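Local coordinates for protein BB1 (Synthetic construct, PDB 6D0T) that folds as a de novo designed eight-stranded antiparallel beta barrel, made in work toward barrels that activate fluorescence, and has no known natural function, at residues 14-19 with 90-95; 68-73 with 104-109; 22-27 with 100-105; 6-11 with 80-85. All coordinates share one frame; numbering follows the deposited sequence. Where two conformers were deposited one is given.

Contact 1: 14-19 with 90-95; sequences FRFRSS and VEVRFK
Phe16 and Phe94 meet inside the barrel as a T-shaped pair: the edge of Phe94 points at the face of Phe16, with ring centroids 5.0 Å apart and planes inclined at 75°. The leading corner of Phe94 does the touching, its CZ lying 3.6 Å from Phe16 CD2 and its CE1 3.7 Å above the Phe16 plane, offset toward the rim. The opposite face of Phe16 is covered by Phe14, whose CD1 sits over the ring centre, so the Phe16 ring is sandwiched between two phenylalanines. Phe94 reaches it because its CG lies between the backbone N and the carbonyl carbon (chi1 59°). Val92 completes the contact, approaching the Phe16 ring obliquely with CG2 3.7 Å from Phe16 CE1; the same methyl lies in the plane of the Phe94 ring, at its edge. With a serine in place of Phe16, the edge of Phe94 and the Val92 methyl would probably lose the surface they pack on, and Phe14 CD1 would face a gap. Trp78 touches both rings, and Phe68 and Met70 reach Phe16 from strand 67-72. No hydrogen bond joins these two strands, since strand 101-108 runs between them; the principle illustrated is that of the closed antiparallel beta barrel, where inward-pointing side chains bring together strands that are not neighbours in the sheet.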
loop_
_atom_site.group_PDB
_atom_site.type_symbol
_atom_site.label_atom_id
_atom_site.label_comp_id
_atom_site.label_asym_id
_atom_site.label_seq_id
_atom_site.Cartn_x
_atom_site.Cartn_y
_atom_site.Cartn_z
ATOM N N PHE A 14 -7.220 -2.413 -2.472
ATOM C CA PHE A 14 -6.851 -1.111 -1.944
ATOM C C PHE A 14 -7.649 0.018 -2.573
ATOM O O PHE A 14 -8.174 -0.095 -3.695
ATOM C CB PHE A 14 -5.343 -0.822 -2.108
ATOM C CG PHE A 14 -4.895 -0.502 -3.528
ATOM C CD1 PHE A 14 -4.839 0.807 -3.972
ATOM C CD2 PHE A 14 -4.441 -1.500 -4.362
ATOM C CE1 PHE A 14 -4.368 1.111 -5.238
ATOM C CE2 PHE A 14 -3.967 -1.199 -5.645
ATOM C CZ PHE A 14 -3.924 0.089 -6.073
ATOM N N ARG A 15 -7.788 1.095 -1.800
ATOM C CA ARG A 15 -8.346 2.351 -2.285
ATOM C C ARG A 15 -7.539 3.463 -1.643
ATOM O O ARG A 15 -7.426 3.509 -0.415
ATOM C CB ARG A 15 -9.829 2.507 -1.943
ATOM C CG ARG A 15 -10.445 3.776 -2.541
ATOM C CD ARG A 15 -10.479 4.952 -1.563
ATOM N NE ARG A 15 -11.628 4.850 -0.667
ATOM C CZ ARG A 15 -12.838 5.333 -0.932
ATOM N NH1 ARG A 15 -13.813 5.167 -0.055
ATOM N NH2 ARG A 15 -13.083 5.980 -2.066
ATOM N N PHE A 16 -6.954 4.323 -2.464
ATOM C CA PHE A 16 -6.171 5.463 -1.994
ATOM C C PHE A 16 -6.799 6.734 -2.554
ATOM O O PHE A 16 -7.152 6.775 -3.734
ATOM C CB PHE A 16 -4.711 5.419 -2.466
ATOM C CG PHE A 16 -3.941 4.159 -2.115
ATOM C CD1 PHE A 16 -4.212 3.400 -0.987
ATOM C CD2 PHE A 16 -2.877 3.791 -2.916
ATOM C CE1 PHE A 16 -3.444 2.289 -0.694
ATOM C CE2 PHE A 16 -2.120 2.697 -2.623
ATOM C CZ PHE A 16 -2.422 1.933 -1.494
ATOM N N ARG A 17 -6.900 7.784 -1.744
ATOM C CA ARG A 17 -7.524 9.017 -2.197
ATOM C C ARG A 17 -6.774 10.220 -1.646
ATOM O O ARG A 17 -6.396 10.257 -0.477
ATOM C CB ARG A 17 -8.989 9.084 -1.785
ATOM C CG ARG A 17 -9.746 10.269 -2.368
ATOM C CD ARG A 17 -11.174 10.259 -1.883
ATOM N NE ARG A 17 -11.915 11.423 -2.368
ATOM C CZ ARG A 17 -12.731 11.434 -3.424
ATOM N NH1 ARG A 17 -12.941 10.335 -4.157
ATOM N NH2 ARG A 17 -13.343 12.557 -3.753
ATOM N N SER A 18 -6.570 11.210 -2.495
ATOM C CA SER A 18 -5.830 12.385 -2.073
ATOM C C SER A 18 -6.795 13.469 -1.646
ATOM O O SER A 18 -7.994 13.408 -1.900
ATOM C CB SER A 18 -4.932 12.902 -3.186
ATOM O OG SER A 18 -5.706 13.543 -4.151
ATOM N N SER A 19 -6.248 14.479 -0.978
ATOM C CA SER A 19 -7.080 15.556 -0.494
ATOM C C SER A 19 -7.729 16.315 -1.638
ATOM O O SER A 19 -8.775 16.931 -1.428
ATOM C CB SER A 19 -6.243 16.488 0.394
ATOM O OG SER A 19 -5.113 16.997 -0.304
ATOM N N VAL A 90 -6.088 -2.354 7.007
ATOM C CA VAL A 90 -4.914 -1.533 7.273
ATOM C C VAL A 90 -5.159 -0.141 6.697
ATOM O O VAL A 90 -5.516 -0.014 5.520
ATOM C CB VAL A 90 -3.639 -2.146 6.647
ATOM C CG1 VAL A 90 -2.419 -1.264 6.980
ATOM C CG2 VAL A 90 -3.416 -3.546 7.141
ATOM N N GLU A 91 -4.942 0.903 7.497
ATOM C CA GLU A 91 -5.028 2.257 6.952
ATOM C C GLU A 91 -3.638 2.745 6.561
ATOM O O GLU A 91 -2.641 2.360 7.170
ATOM C CB GLU A 91 -5.686 3.222 7.954
ATOM C CG GLU A 91 -7.149 2.877 8.172
ATOM C CD GLU A 91 -7.940 3.847 9.047
ATOM O OE1 GLU A 91 -7.363 4.825 9.586
ATOM O OE2 GLU A 91 -9.173 3.610 9.200
ATOM N N VAL A 92 -3.563 3.548 5.500
ATOM C CA VAL A 92 -2.284 4.081 5.047
ATOM C C VAL A 92 -2.372 5.601 4.930
ATOM O O VAL A 92 -3.439 6.172 4.691
ATOM C CB VAL A 92 -1.807 3.467 3.704
ATOM C CG1 VAL A 92 -1.713 1.976 3.803
ATOM C CG2 VAL A 92 -2.702 3.851 2.548
ATOM N N ARG A 93 -1.224 6.247 5.123
ATOM C CA ARG A 93 -1.072 7.687 4.933
ATOM C C ARG A 93 0.259 7.917 4.228
ATOM O O ARG A 93 1.294 7.418 4.682
ATOM C CB ARG A 93 -1.119 8.409 6.284
ATOM C CG ARG A 93 -1.037 9.908 6.206
ATOM C CD ARG A 93 -2.349 10.530 5.838
ATOM N NE ARG A 93 -2.294 11.991 5.892
ATOM N N PHE A 94 0.249 8.630 3.104
ATOM C CA PHE A 94 1.499 8.749 2.373
ATOM C C PHE A 94 1.539 10.025 1.547
ATOM O O PHE A 94 0.515 10.653 1.272
ATOM C CB PHE A 94 1.772 7.522 1.465
ATOM C CG PHE A 94 0.706 7.256 0.402
ATOM C CD1 PHE A 94 -0.295 6.341 0.631
ATOM C CD2 PHE A 94 0.778 7.848 -0.853
ATOM C CE1 PHE A 94 -1.238 6.053 -0.354
ATOM C CE2 PHE A 94 -0.181 7.576 -1.847
ATOM C CZ PHE A 94 -1.173 6.699 -1.602
ATOM N N LYS A 95 2.769 10.414 1.207
ATOM C CA LYS A 95 3.052 11.507 0.298
ATOM C C LYS A 95 3.389 10.961 -1.081
ATOM O O LYS A 95 3.979 9.884 -1.220
ATOM C CB LYS A 95 4.244 12.348 0.773
ATOM C CG LYS A 95 4.155 12.925 2.173
ATOM C CD LYS A 95 3.283 14.178 2.210
ATOM C CE LYS A 95 3.639 15.062 3.407
ATOM N NZ LYS A 95 3.414 14.333 4.690
#

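Contact 2: 68-73 with 104-109; sequences FEMQSS and GEFRRQ
Phe106 pushes its far end into the barrel interior to meet Phe68 and Met70, both of which lie at its edge near the ring plane. Its CZ is 3.7 Å from Phe68 CE1, while Phe106 CE2 stands 3.9 Å from that same carbon. The two side chains come from opposite directions, and their rings, with centroids 5.8 Å apart and planes at 73°, meet obliquely. Met70 adds its sulfur beside them, SD lying 4.2 Å from Phe106 CZ. Phe68 extends inward with CG anti to the backbone N (chi1 166°), which carries its CE1 toward the middle of the barrel. With 12.0 Å between the CA atoms of Phe68 and Phe106, this is a contact across the lumen of the antiparallel barrel: strands 67-72 and 101-108 are separated by two others in the sheet, and only side chains span the distance. A second shell holds these groups in place, Trp12 and Phe14 beside Phe106, Ile40 beside Phe68, and Phe42 and Trp78 beside Met70. On the outward side of strand 101-108, Arg107 NH1 forms a salt bridge with Glu105 OE2 at 3.0 Å, meeting the syn side but 29° out of the carboxylate plane; Ser89 OG is a second partner of that oxygen. Farther along the strand, Arg108 packs on Trp12, bonds to Tyr7 O through NH2 and makes a cation-pi contact with Tyr7, consistent with the tryptophan corner of small barrels.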
loop_
_atom_site.group_PDB
_atom_site.type_symbol
_atom_site.label_atom_id
_atom_site.label_comp_id
_atom_site.label_asym_id
_atom_site.label_seq_id
_atom_site.Cartn_x
_atom_site.Cartn_y
_atom_site.Cartn_z
ATOM N N PHE A 68 5.992 2.267 4.472
ATOM C CA PHE A 68 5.224 1.868 3.305
ATOM C C PHE A 68 5.715 2.631 2.088
ATOM O O PHE A 68 5.876 3.849 2.152
ATOM C CB PHE A 68 3.737 2.161 3.537
ATOM C CG PHE A 68 2.912 2.094 2.316
ATOM C CD1 PHE A 68 2.567 0.885 1.767
ATOM C CD2 PHE A 68 2.450 3.254 1.726
ATOM C CE1 PHE A 68 1.777 0.833 0.639
ATOM C CE2 PHE A 68 1.668 3.206 0.585
ATOM C CZ PHE A 68 1.326 1.997 0.058
ATOM N N GLU A 69 5.965 1.919 0.990
ATOM C CA GLU A 69 6.325 2.568 -0.260
ATOM C C GLU A 69 5.739 1.801 -1.442
ATOM O O GLU A 69 5.651 0.570 -1.425
ATOM C CB GLU A 69 7.850 2.718 -0.377
ATOM C CG GLU A 69 8.590 1.458 -0.376
ATOM N N MET A 70 5.346 2.547 -2.486
ATOM C CA MET A 70 4.825 1.937 -3.703
ATOM C C MET A 70 5.227 2.828 -4.867
ATOM O O MET A 70 5.290 4.050 -4.731
ATOM C CB MET A 70 3.286 1.751 -3.684
ATOM C CG MET A 70 2.751 0.575 -2.802
ATOM S SD MET A 70 0.924 0.456 -2.737
ATOM C CE MET A 70 0.523 0.360 -4.431
ATOM N N GLN A 71 5.524 2.203 -5.999
ATOM C CA GLN A 71 5.881 2.907 -7.231
ATOM C C GLN A 71 4.997 2.404 -8.352
ATOM O O GLN A 71 4.840 1.186 -8.528
ATOM C CB GLN A 71 7.344 2.694 -7.595
ATOM C CG GLN A 71 8.316 3.198 -6.552
ATOM C CD GLN A 71 9.767 3.211 -7.040
ATOM O OE1 GLN A 71 10.499 4.200 -6.880
ATOM N NE2 GLN A 71 10.192 2.111 -7.597
ATOM N N SER A 72 4.447 3.337 -9.124
ATOM C CA SER A 72 3.447 3.049 -10.140
ATOM C C SER A 72 4.012 3.267 -11.546
ATOM O O SER A 72 4.863 4.128 -11.779
ATOM C CB SER A 72 2.224 3.956 -9.941
ATOM O OG SER A 72 1.251 3.762 -10.913
ATOM N N SER A 73 3.451 2.511 -12.480
ATOM C CA SER A 73 3.807 2.567 -13.891
ATOM C C SER A 73 3.389 3.873 -14.563
ATOM O O SER A 73 3.818 4.121 -15.693
ATOM C CB SER A 73 3.153 1.391 -14.614
ATOM O OG SER A 73 1.733 1.443 -14.532
ATOM N N GLY A 104 -5.798 6.098 2.760
ATOM C CA GLY A 104 -6.337 4.948 2.056
ATOM C C GLY A 104 -6.402 3.737 2.951
ATOM O O GLY A 104 -6.124 3.793 4.156
ATOM N N GLU A 105 -6.811 2.629 2.342
ATOM C CA GLU A 105 -7.046 1.399 3.077
ATOM C C GLU A 105 -6.696 0.204 2.208
ATOM O O GLU A 105 -6.904 0.228 0.995
ATOM C CB GLU A 105 -8.499 1.315 3.525
ATOM C CG GLU A 105 -8.733 0.203 4.523
ATOM C CD GLU A 105 -10.211 -0.080 4.774
ATOM O OE1 GLU A 105 -11.078 0.537 4.112
ATOM O OE2 GLU A 105 -10.494 -0.939 5.637
ATOM N N PHE A 106 -6.127 -0.819 2.855
ATOM C CA PHE A 106 -6.029 -2.187 2.340
ATOM C C PHE A 106 -7.057 -3.043 3.071
ATOM O O PHE A 106 -7.142 -2.996 4.318
ATOM C CB PHE A 106 -4.643 -2.801 2.589
ATOM C CG PHE A 106 -3.512 -2.186 1.848
ATOM C CD1 PHE A 106 -3.314 -2.437 0.515
ATOM C CD2 PHE A 106 -2.570 -1.428 2.519
ATOM C CE1 PHE A 106 -2.210 -1.896 -0.159
ATOM C CE2 PHE A 106 -1.487 -0.888 1.854
ATOM C CZ PHE A 106 -1.309 -1.132 0.498
ATOM N N ARG A 107 -7.793 -3.857 2.320
ATOM C CA ARG A 107 -8.809 -4.769 2.839
ATOM C C ARG A 107 -8.469 -6.183 2.367
ATOM O O ARG A 107 -8.366 -6.438 1.155
ATOM C CB ARG A 107 -10.199 -4.330 2.380
ATOM C CG ARG A 107 -10.465 -2.868 2.774
ATOM C CD ARG A 107 -11.828 -2.358 2.311
ATOM N NE ARG A 107 -12.904 -3.242 2.746
ATOM C CZ ARG A 107 -13.469 -3.210 3.950
ATOM N NH1 ARG A 107 -13.057 -2.341 4.867
ATOM N NH2 ARG A 107 -14.446 -4.058 4.238
ATOM N N ARG A 108 -8.262 -7.092 3.326
ATOM C CA ARG A 108 -7.798 -8.435 3.006
ATOM C C ARG A 108 -8.899 -9.217 2.316
ATOM O O ARG A 108 -10.064 -9.162 2.724
ATOM C CB ARG A 108 -7.350 -9.152 4.292
ATOM C CG ARG A 108 -6.589 -10.432 4.057
ATOM C CD ARG A 108 -6.434 -11.233 5.323
ATOM N NE ARG A 108 -5.680 -10.560 6.372
ATOM C CZ ARG A 108 -4.353 -10.499 6.450
ATOM N NH1 ARG A 108 -3.575 -11.059 5.519
ATOM N NH2 ARG A 108 -3.819 -9.894 7.501
ATOM N N GLN A 109 -8.523 -9.936 1.248
ATOM C CA GLN A 109 -9.431 -10.784 0.493
ATOM C C GLN A 109 -9.126 -12.248 0.778
ATOM O O GLN A 109 -8.145 -12.590 1.439
ATOM C CB GLN A 109 -9.301 -10.519 -1.013
ATOM C CG GLN A 109 -9.484 -9.076 -1.408
ATOM C CD GLN A 109 -10.803 -8.507 -0.928
ATOM O OE1 GLN A 109 -10.848 -7.503 -0.193
ATOM N NE2 GLN A 109 -11.898 -9.151 -1.335
#

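Contact 3: 22-27 with 100-105; sequences KEYRGT and REYSGE
Van der Waals contact without hydrogen bonds dominates where Lys22 and Tyr24 face Arg100 and Tyr102. The lysine chain crosses that of Arg100 at about a right angle and lays CD over one face of the guanidinium, 3.2 Å from Arg100 NH1; Lys22 was modelled in two conformers, so this close approach is doubtful in detail. Tyr102 drives its hydroxyl toward the edge of the Tyr24 ring, in the ring plane, with Tyr102 OH 3.7 Å from Tyr24 CE2, while ring carbons Tyr24 CD2 and Tyr102 CE1 lie 4.3 Å apart.

Two of the polar groups have partners outside the contact. Arg100 NE makes a salt bridge with Asp20 OD2, and Tyr24 OH bonds to Asp74 OD2. The Asp20 carboxylate probably eases the proximity of like charges, Lys22 NZ being 4.7 Å from Arg100 NH1.

No hydrogen bond links the two segments, because strand 10-18 lies between strands 23-32 and 101-108 in the barrel wall; Trp78 of strand 77-86 meets both tyrosine rings inside the barrel, edge-to-face with Tyr24.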
loop_
_atom_site.group_PDB
_atom_site.type_symbol
_atom_site.label_atom_id
_atom_site.label_comp_id
_atom_site.label_asym_id
_atom_site.label_seq_id
_atom_site.Cartn_x
_atom_site.Cartn_y
_atom_site.Cartn_z
ATOM N N LYS A 22 -8.020 12.908 -6.212
ATOM C CA LYS A 22 -7.490 11.854 -7.063
ATOM C C LYS A 22 -7.504 10.545 -6.292
ATOM O O LYS A 22 -7.293 10.524 -5.074
ATOM C CB LYS A 22 -6.079 12.171 -7.541
ATOM C CG LYS A 22 -5.626 11.198 -8.629
ATOM C CD LYS A 22 -4.356 11.640 -9.339
ATOM C CE LYS A 22 -3.835 10.540 -10.263
ATOM N NZ LYS A 22 -4.222 10.740 -11.686
ATOM N N GLU A 23 -7.776 9.450 -7.002
ATOM C CA GLU A 23 -8.026 8.180 -6.340
ATOM C C GLU A 23 -7.489 7.041 -7.195
ATOM O O GLU A 23 -7.606 7.061 -8.423
ATOM C CB GLU A 23 -9.529 7.988 -6.049
ATOM C CG GLU A 23 -9.882 6.713 -5.333
ATOM C CD GLU A 23 -11.342 6.663 -4.882
ATOM O OE1 GLU A 23 -11.725 7.475 -4.031
ATOM O OE2 GLU A 23 -12.106 5.807 -5.379
ATOM N N TYR A 24 -6.879 6.062 -6.526
ATOM C CA TYR A 24 -6.416 4.838 -7.147
ATOM C C TYR A 24 -7.096 3.688 -6.425
ATOM O O TYR A 24 -7.278 3.736 -5.192
ATOM C CB TYR A 24 -4.911 4.691 -7.058
ATOM C CG TYR A 24 -4.132 5.614 -7.965
ATOM C CD1 TYR A 24 -3.617 5.173 -9.166
ATOM C CD2 TYR A 24 -3.865 6.912 -7.594
ATOM C CE1 TYR A 24 -2.894 6.001 -9.966
ATOM C CE2 TYR A 24 -3.117 7.746 -8.402
ATOM C CZ TYR A 24 -2.626 7.274 -9.572
ATOM O OH TYR A 24 -1.888 8.100 -10.377
ATOM N N ARG A 25 -7.465 2.658 -7.184
ATOM C CA ARG A 25 -8.028 1.437 -6.628
ATOM C C ARG A 25 -7.355 0.260 -7.308
ATOM O O ARG A 25 -6.907 0.369 -8.446
ATOM C CB ARG A 25 -9.538 1.328 -6.856
ATOM C CG ARG A 25 -10.386 2.213 -5.999
ATOM C CD ARG A 25 -11.839 2.019 -6.404
ATOM N NE ARG A 25 -12.740 2.891 -5.668
ATOM C CZ ARG A 25 -13.358 2.569 -4.534
ATOM N NH1 ARG A 25 -13.185 1.382 -3.981
ATOM N NH2 ARG A 25 -14.169 3.443 -3.954
ATOM N N GLY A 26 -7.324 -0.882 -6.630
ATOM C CA GLY A 26 -6.791 -2.066 -7.278
ATOM C C GLY A 26 -6.608 -3.196 -6.294
ATOM O O GLY A 26 -7.260 -3.232 -5.238
ATOM N N THR A 27 -5.754 -4.144 -6.689
ATOM C CA THR A 27 -5.465 -5.343 -5.915
ATOM C C THR A 27 -3.964 -5.460 -5.743
ATOM O O THR A 27 -3.203 -5.170 -6.670
ATOM C CB THR A 27 -6.018 -6.601 -6.605
ATOM O OG1 THR A 27 -7.398 -6.402 -6.880
ATOM C CG2 THR A 27 -5.880 -7.799 -5.723
ATOM N N ARG A 100 0.939 15.479 -3.818
ATOM C CA ARG A 100 -0.313 15.157 -3.158
ATOM C C ARG A 100 -0.082 14.405 -1.845
ATOM O O ARG A 100 0.927 13.723 -1.652
ATOM C CB ARG A 100 -1.186 14.291 -4.071
ATOM C CG ARG A 100 -1.643 14.973 -5.354
ATOM C CD ARG A 100 -2.465 14.007 -6.194
ATOM N NE ARG A 100 -3.324 14.716 -7.142
ATOM C CZ ARG A 100 -3.176 14.730 -8.465
ATOM N NH1 ARG A 100 -2.207 14.043 -9.071
ATOM N NH2 ARG A 100 -4.028 15.429 -9.189
ATOM N N GLU A 101 -1.046 14.534 -0.945
ATOM C CA GLU A 101 -1.107 13.773 0.294
ATOM C C GLU A 101 -2.288 12.820 0.191
ATOM O O GLU A 101 -3.388 13.255 -0.165
ATOM C CB GLU A 101 -1.308 14.701 1.498
ATOM C CG GLU A 101 -0.086 15.489 1.914
ATOM N N TYR A 102 -2.079 11.536 0.511
ATOM C CA TYR A 102 -3.121 10.534 0.390
ATOM C C TYR A 102 -3.388 9.835 1.722
ATOM O O TYR A 102 -2.490 9.690 2.566
ATOM C CB TYR A 102 -2.735 9.422 -0.600
ATOM C CG TYR A 102 -2.703 9.779 -2.075
ATOM C CD1 TYR A 102 -3.701 9.335 -2.914
ATOM C CD2 TYR A 102 -1.657 10.494 -2.623
ATOM C CE1 TYR A 102 -3.679 9.587 -4.253
ATOM C CE2 TYR A 102 -1.622 10.771 -3.961
ATOM C CZ TYR A 102 -2.642 10.312 -4.783
ATOM O OH TYR A 102 -2.595 10.577 -6.147
ATOM N N SER A 103 -4.627 9.385 1.869
ATOM C CA SER A 103 -4.991 8.370 2.843
ATOM C C SER A 103 -5.695 7.239 2.105
ATOM O O SER A 103 -6.118 7.390 0.960
ATOM C CB SER A 103 -5.878 8.895 3.963
ATOM O OG SER A 103 -7.050 9.460 3.458
ATOM N N GLY A 104 -5.798 6.098 2.760
ATOM C CA GLY A 104 -6.337 4.948 2.056
ATOM C C GLY A 104 -6.402 3.737 2.951
ATOM O O GLY A 104 -6.124 3.793 4.156
ATOM N N GLU A 105 -6.811 2.629 2.342
ATOM C CA GLU A 105 -7.046 1.399 3.077
ATOM C C GLU A 105 -6.696 0.204 2.208
ATOM O O GLU A 105 -6.904 0.228 0.995
ATOM C CB GLU A 105 -8.499 1.315 3.525
ATOM C CG GLU A 105 -8.733 0.203 4.523
ATOM C CD GLU A 105 -10.211 -0.080 4.774
ATOM O OE1 GLU A 105 -11.078 0.537 4.112
ATOM O OE2 GLU A 105 -10.494 -0.939 5.637
#

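Contact 4: 6-11 with 80-85; sequences QYFPGT and GTLQVR
Near the end of the barrel where the short N-terminal helix 4-7 leads into the first strand, Tyr7 and Phe8 set their rings against Val84 and Leu82 of strand 77-86. Tyr7 and Val84 come from opposite directions: the methyl CG1 of Val84 rests 3.4 Å from Tyr7 OH and 3.6 Å from its CZ, approaching the ring obliquely, while CG2 lies 3.9 Å from Tyr7 CE1. Having CG anti to the backbone N (chi1 176°) sends the tyrosine ring toward the strand. Phe8 reaches farther inward and touches with CZ alone, 3.9 Å from Leu82 CD1 and 4.0 Å from Val84 CG2. Val84 thus divides its branches, CG1 serving Tyr7 and CG2 lying between both rings. Such a plug of apolar side chains beneath a helix is how a designed beta barrel can close one end; here Phe8 also meets Tyr66 edge-to-face and touches Met30 and Ile58, joining several strands. The two rings support each other, Tyr7 CD1 lying 3.6 Å above the Phe8 plane, toward the rim. The Tyr7 hydroxyl bonds to Ser86 O. Replacing Tyr7 with an alanine would probably uncover Val84 CG1 and one face of Phe8 and deprive the Ser86 carbonyl of its hydroxyl partner. Beside the contact, Gln83 NE2 donates a nearly straight bond (173°) to Val84 O at 2.9 Å, the acceptor lying in the amide plane of Gln83.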
loop_
_atom_site.group_PDB
_atom_site.type_symbol
_atom_site.label_atom_id
_atom_site.label_comp_id
_atom_site.label_asym_id
_atom_site.label_seq_id
_atom_site.Cartn_x
_atom_site.Cartn_y
_atom_site.Cartn_z
ATOM N N GLN A 6 4.004 -12.684 9.401
ATOM C CA GLN A 6 2.771 -13.368 9.762
ATOM C C GLN A 6 1.541 -12.663 9.171
ATOM O O GLN A 6 0.635 -13.307 8.652
ATOM C CB GLN A 6 2.634 -13.434 11.294
ATOM C CG GLN A 6 1.337 -14.106 11.736
ATOM C CD GLN A 6 1.203 -14.186 13.253
ATOM O OE1 GLN A 6 1.833 -13.422 13.985
ATOM N NE2 GLN A 6 0.330 -15.059 13.721
ATOM N N TYR A 7 1.485 -11.339 9.259
ATOM C CA TYR A 7 0.248 -10.614 9.071
ATOM C C TYR A 7 0.034 -10.143 7.628
ATOM O O TYR A 7 -1.062 -10.318 7.084
ATOM C CB TYR A 7 0.206 -9.409 10.026
ATOM C CG TYR A 7 -1.021 -8.550 9.815
ATOM C CD1 TYR A 7 -0.987 -7.493 8.945
ATOM C CD2 TYR A 7 -2.214 -8.824 10.464
ATOM C CE1 TYR A 7 -2.088 -6.749 8.688
ATOM C CE2 TYR A 7 -3.328 -8.086 10.238
ATOM C CZ TYR A 7 -3.273 -7.019 9.345
ATOM O OH TYR A 7 -4.384 -6.255 9.076
ATOM N N PHE A 8 1.051 -9.567 7.002
ATOM C CA PHE A 8 0.781 -8.850 5.755
ATOM C C PHE A 8 0.629 -9.755 4.541
ATOM O O PHE A 8 -0.135 -9.395 3.637
ATOM C CB PHE A 8 1.859 -7.794 5.473
ATOM C CG PHE A 8 1.781 -6.602 6.385
ATOM C CD1 PHE A 8 0.744 -5.724 6.297
ATOM C CD2 PHE A 8 2.745 -6.406 7.390
ATOM C CE1 PHE A 8 0.655 -4.642 7.181
ATOM C CE2 PHE A 8 2.664 -5.333 8.241
ATOM C CZ PHE A 8 1.614 -4.464 8.152
ATOM N N PRO A 9 1.276 -10.917 4.467
ATOM C CA PRO A 9 1.161 -11.727 3.246
ATOM C C PRO A 9 -0.265 -12.097 2.924
ATOM O O PRO A 9 -1.084 -12.402 3.801
ATOM C CB PRO A 9 2.032 -12.956 3.543
ATOM C CG PRO A 9 3.086 -12.398 4.471
ATOM C CD PRO A 9 2.291 -11.471 5.382
ATOM N N GLY A 10 -0.561 -12.068 1.629
ATOM C CA GLY A 10 -1.914 -12.298 1.179
ATOM C C GLY A 10 -2.322 -11.373 0.052
ATOM O O GLY A 10 -1.506 -10.614 -0.492
ATOM N N THR A 11 -3.588 -11.484 -0.320
ATOM C CA THR A 11 -4.195 -10.653 -1.357
ATOM C C THR A 11 -5.098 -9.612 -0.714
ATOM O O THR A 11 -5.902 -9.936 0.155
ATOM C CB THR A 11 -4.998 -11.513 -2.317
ATOM O OG1 THR A 11 -4.128 -12.485 -2.885
ATOM C CG2 THR A 11 -5.598 -10.671 -3.441
ATOM N N GLY A 80 5.153 6.480 2.799
ATOM C CA GLY A 80 4.550 6.877 4.050
ATOM C C GLY A 80 4.555 5.785 5.084
ATOM O O GLY A 80 5.544 5.050 5.241
ATOM N N THR A 81 3.452 5.670 5.818
ATOM C CA THR A 81 3.338 4.678 6.868
ATOM C C THR A 81 1.928 4.107 6.876
ATOM O O THR A 81 1.065 4.473 6.066
ATOM C CB THR A 81 3.708 5.274 8.232
ATOM O OG1 THR A 81 3.753 4.234 9.219
ATOM C CG2 THR A 81 2.698 6.339 8.657
ATOM N N LEU A 82 1.690 3.206 7.823
ATOM C CA LEU A 82 0.410 2.542 7.896
ATOM C C LEU A 82 0.061 2.255 9.338
ATOM O O LEU A 82 0.911 2.345 10.240
ATOM C CB LEU A 82 0.405 1.261 7.094
ATOM C CG LEU A 82 1.490 0.283 7.441
ATOM C CD1 LEU A 82 1.045 -0.614 8.621
ATOM C CD2 LEU A 82 1.827 -0.551 6.227
ATOM N N GLN A 83 -1.206 1.927 9.536
ATOM C CA GLN A 83 -1.713 1.524 10.841
ATOM C C GLN A 83 -2.671 0.359 10.651
ATOM O O GLN A 83 -3.751 0.520 10.074
ATOM C CB GLN A 83 -2.438 2.663 11.536
ATOM C CG GLN A 83 -3.002 2.243 12.904
ATOM C CD GLN A 83 -1.924 1.729 13.887
ATOM O OE1 GLN A 83 -1.072 2.504 14.336
ATOM N NE2 GLN A 83 -1.982 0.425 14.234
ATOM N N VAL A 84 -2.277 -0.804 11.148
ATOM C CA VAL A 84 -3.183 -1.943 11.205
ATOM C C VAL A 84 -4.345 -1.646 12.141
ATOM O O VAL A 84 -4.150 -1.158 13.254
ATOM C CB VAL A 84 -2.419 -3.189 11.678
ATOM C CG1 VAL A 84 -3.377 -4.412 11.806
ATOM C CG2 VAL A 84 -1.302 -3.510 10.721
ATOM N N ARG A 85 -5.565 -1.956 11.692
ATOM C CA ARG A 85 -6.779 -1.716 12.472
ATOM C C ARG A 85 -7.519 -2.971 12.888
ATOM O O ARG A 85 -8.331 -2.906 13.825
ATOM C CB ARG A 85 -7.778 -0.858 11.680
ATOM C CG ARG A 85 -7.266 0.448 11.117
ATOM C CD ARG A 85 -6.876 1.413 12.182
ATOM N NE ARG A 85 -7.894 1.531 13.222
ATOM C CZ ARG A 85 -7.835 2.389 14.235
ATOM N NH1 ARG A 85 -6.833 3.262 14.324
ATOM N NH2 ARG A 85 -8.771 2.354 15.176
#

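From the N terminus, the chain opens contact 4 at 6-11, contact 1 at 14-19 and contact 3 at 22-27 before contact 2 begins at 68-73. Their partners follow in the order 80-85, 90-95, then 100-105 and 104-109. Contacts 4, 1 and 3 therefore close long loops that cross one another, each also crossing contact 2 except contact 3, which ends on the same strand, sharing Gly104 and Glu105 with it. Contacts 1 and 3 lie side by side, each tying two strands that have one other strand between them; contact 2 spans the central lumen; contact 4 joins the helical N terminus to strand 77-86 on the side opposite contact 3.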